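Local coordinates for Thiol:disulfide interchange protein DsbL (Escherichia coli, PDB 3C7M) that introduces disulfide bonds into periplasmic substrate proteins by handing over its own redox-active disulfide, working with DsbI to oxidise the arylsulfate sulfotransferase AssT, at residues A[49-54]-A[187-192]. Sequence-based numbering, arbitrary orientation. Where two conformers were deposited one is given.
Sequences DIVAFT and DLIREL. With CD (cadmium ion), chain E.
The flat guanidinium of R190 has I50 against one face and D49 at its edge. I50 CD1 stands 3.6 Å above the guanidinium plane, displaced toward the rim, while the D49 carboxylate meets the group edge-on, the two planes only 22° apart. With the planes nearly level, the arginine's N-H bonds lie close to the carboxylate plane and can point at oxygen lone pairs. R190 has two conformers, so the ion-pair details call for caution; in the one described here, R190 NH2 donates to the syn lone pair of D49 OD1, at 2.6 Å and 141°, and longer, weak bonds run from NH2 and NH1 to OD2. The backbone carbonyl of K46, at the end of helix 40-46, also accepts from NH2. Short and exposed, D49 can set its carboxylate beside the arginine edge.

An arginine suits this place because its chain, extended from CG to NE, carries the charge from helix 182-193 across to the loop, and its methylenes offer an apolar flank: I50 CD1 lies 3.8 Å from R190 CG. With chi1 at 53°, I50 places CG1 between its own backbone N and carbonyl carbon, and the branch ending in CD1 reaches over the arginine, while I50 CG2 comes within 3.6 Å of R190 NH1. Deeper in, V51 CG2 lies 4.2 Å from I189 CG2; both residues are buried, and their branched methyls fill the seam without needing polar partners. Both also touch L21 of strand 20-25.

Three residues before R190, D187 chelates a cadmium ion with both carboxylate oxygens, and D183 shares the metal. The contact thus joins the C-terminal helix of the thioredoxin fold to the entry of edge strand 52-57: a buried apolar pair beneath an ion pair whose carboxylate probably stabilises the arginine's charge.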
loop_
_atom_site.group_PDB
_atom_site.type_symbol
_atom_site.label_atom_id
_atom_site.label_comp_id
_atom_site.label_asym_id
_atom_site.label_seq_id
_atom_site.Cartn_x
_atom_site.Cartn_y
_atom_site.Cartn_z
ATOM N N ASP A 49 13.674 -1.130 -11.686
ATOM C CA ASP A 49 14.395 -2.064 -12.563
ATOM C C ASP A 49 14.663 -3.418 -11.907
ATOM O O ASP A 49 14.932 -4.399 -12.610
ATOM C CB ASP A 49 15.728 -1.466 -13.017
ATOM C CG ASP A 49 16.631 -1.121 -11.846
ATOM O OD1 ASP A 49 16.260 -0.227 -11.055
ATOM O OD2 ASP A 49 17.700 -1.751 -11.700
ATOM N N ILE A 50 14.615 -3.470 -10.573
ATOM C CA ILE A 50 14.907 -4.707 -9.842
ATOM C C ILE A 50 13.712 -5.283 -9.075
ATOM O O ILE A 50 13.624 -6.503 -8.902
ATOM C CB ILE A 50 16.148 -4.582 -8.902
ATOM C CG1 ILE A 50 16.040 -3.379 -7.953
ATOM C CG2 ILE A 50 17.430 -4.511 -9.733
ATOM C CD1 ILE A 50 16.879 -3.504 -6.694
ATOM N N VAL A 51 12.810 -4.416 -8.612
ATOM C CA VAL A 51 11.654 -4.875 -7.822
ATOM C C VAL A 51 10.376 -4.113 -8.175
ATOM O O VAL A 51 10.403 -2.893 -8.353
ATOM C CB VAL A 51 11.909 -4.779 -6.287
ATOM C CG1 VAL A 51 13.035 -5.720 -5.831
ATOM C CG2 VAL A 51 12.215 -3.359 -5.875
ATOM N N ALA A 52 9.268 -4.849 -8.274
ATOM C CA ALA A 52 7.957 -4.296 -8.616
ATOM C C ALA A 52 7.279 -3.733 -7.366
ATOM O O ALA A 52 7.136 -4.443 -6.370
ATOM C CB ALA A 52 7.079 -5.379 -9.245
ATOM N N PHE A 53 6.869 -2.469 -7.416
ATOM C CA PHE A 53 6.185 -1.845 -6.289
ATOM C C PHE A 53 4.797 -2.459 -6.086
ATOM O O PHE A 53 3.979 -2.495 -7.014
ATOM C CB PHE A 53 6.081 -0.333 -6.468
ATOM C CG PHE A 53 5.364 0.343 -5.348
ATOM C CD1 PHE A 53 5.906 0.348 -4.068
ATOM C CD2 PHE A 53 4.110 0.914 -5.554
ATOM C CE1 PHE A 53 5.237 0.948 -3.011
ATOM C CE2 PHE A 53 3.429 1.523 -4.500
ATOM C CZ PHE A 53 3.994 1.531 -3.227
ATOM N N THR A 54 4.541 -2.909 -4.857
ATOM C CA THR A 54 3.403 -3.768 -4.556
ATOM C C THR A 54 2.716 -3.371 -3.236
ATOM O O THR A 54 3.046 -3.901 -2.168
ATOM C CB THR A 54 3.855 -5.249 -4.536
ATOM O OG1 THR A 54 4.555 -5.548 -5.752
ATOM C CG2 THR A 54 2.669 -6.196 -4.399
ATOM N N ASP A 187 19.437 2.504 -1.579
ATOM C CA ASP A 187 20.663 1.717 -1.383
ATOM C C ASP A 187 20.352 0.422 -0.623
ATOM O O ASP A 187 20.777 -0.662 -1.035
ATOM C CB ASP A 187 21.726 2.507 -0.599
ATOM C CG ASP A 187 22.381 3.616 -1.413
ATOM O OD1 ASP A 187 21.944 3.914 -2.545
ATOM O OD2 ASP A 187 23.345 4.214 -0.882
ATOM N N LEU A 188 19.604 0.554 0.475
ATOM C CA LEU A 188 19.247 -0.591 1.313
ATOM C C LEU A 188 18.429 -1.614 0.535
ATOM O O LEU A 188 18.718 -2.811 0.590
ATOM C CB LEU A 188 18.489 -0.139 2.563
ATOM C CG LEU A 188 17.891 -1.224 3.466
ATOM C CD1 LEU A 188 18.948 -2.207 3.970
ATOM C CD2 LEU A 188 17.181 -0.571 4.627
ATOM N N ILE A 189 17.418 -1.142 -0.196
ATOM C CA ILE A 189 16.571 -2.039 -0.985
ATOM C C ILE A 189 17.389 -2.848 -1.993
ATOM O O ILE A 189 17.148 -4.043 -2.181
ATOM C CB ILE A 189 15.410 -1.283 -1.684
ATOM C CG1 ILE A 189 14.373 -0.830 -0.656
ATOM C CG2 ILE A 189 14.742 -2.165 -2.746
ATOM C CD1 ILE A 189 13.469 0.269 -1.174
ATOM N N ARG A 190 18.345 -2.189 -2.643
ATOM C CA ARG A 190 19.223 -2.864 -3.597
ATOM C C ARG A 190 20.063 -3.940 -2.943
ATOM O O ARG A 190 20.218 -5.026 -3.505
ATOM C CB ARG A 190 20.118 -1.861 -4.317
ATOM C CG ARG A 190 19.321 -0.977 -5.206
ATOM C CD ARG A 190 20.127 -0.394 -6.315
ATOM N NE ARG A 190 19.207 0.203 -7.266
ATOM C CZ ARG A 190 18.793 -0.386 -8.379
ATOM N NH1 ARG A 190 19.250 -1.590 -8.718
ATOM N NH2 ARG A 190 17.932 0.242 -9.162
ATOM N N GLU A 191 20.592 -3.633 -1.762
ATOM C CA GLU A 191 21.390 -4.603 -0.990
ATOM C C GLU A 191 20.530 -5.820 -0.639
ATOM O O GLU A 191 20.947 -6.965 -0.837
ATOM C CB GLU A 191 21.968 -3.977 0.280
ATOM C CG GLU A 191 22.618 -5.015 1.213
ATOM C CD GLU A 191 23.611 -4.431 2.204
ATOM O OE1 GLU A 191 23.783 -3.196 2.244
ATOM O OE2 GLU A 191 24.229 -5.227 2.946
ATOM N N LEU A 192 19.318 -5.562 -0.159
ATOM C CA LEU A 192 18.406 -6.636 0.231
ATOM C C LEU A 192 17.975 -7.492 -0.947
ATOM O O LEU A 192 17.838 -8.716 -0.815
ATOM C CB LEU A 192 17.180 -6.069 0.960
ATOM C CG LEU A 192 17.476 -5.418 2.316
ATOM C CD1 LEU A 192 16.224 -4.793 2.923
ATOM C CD2 LEU A 192 18.121 -6.425 3.280
HETATM CD CD CD E . 23.590 5.812 -2.520
#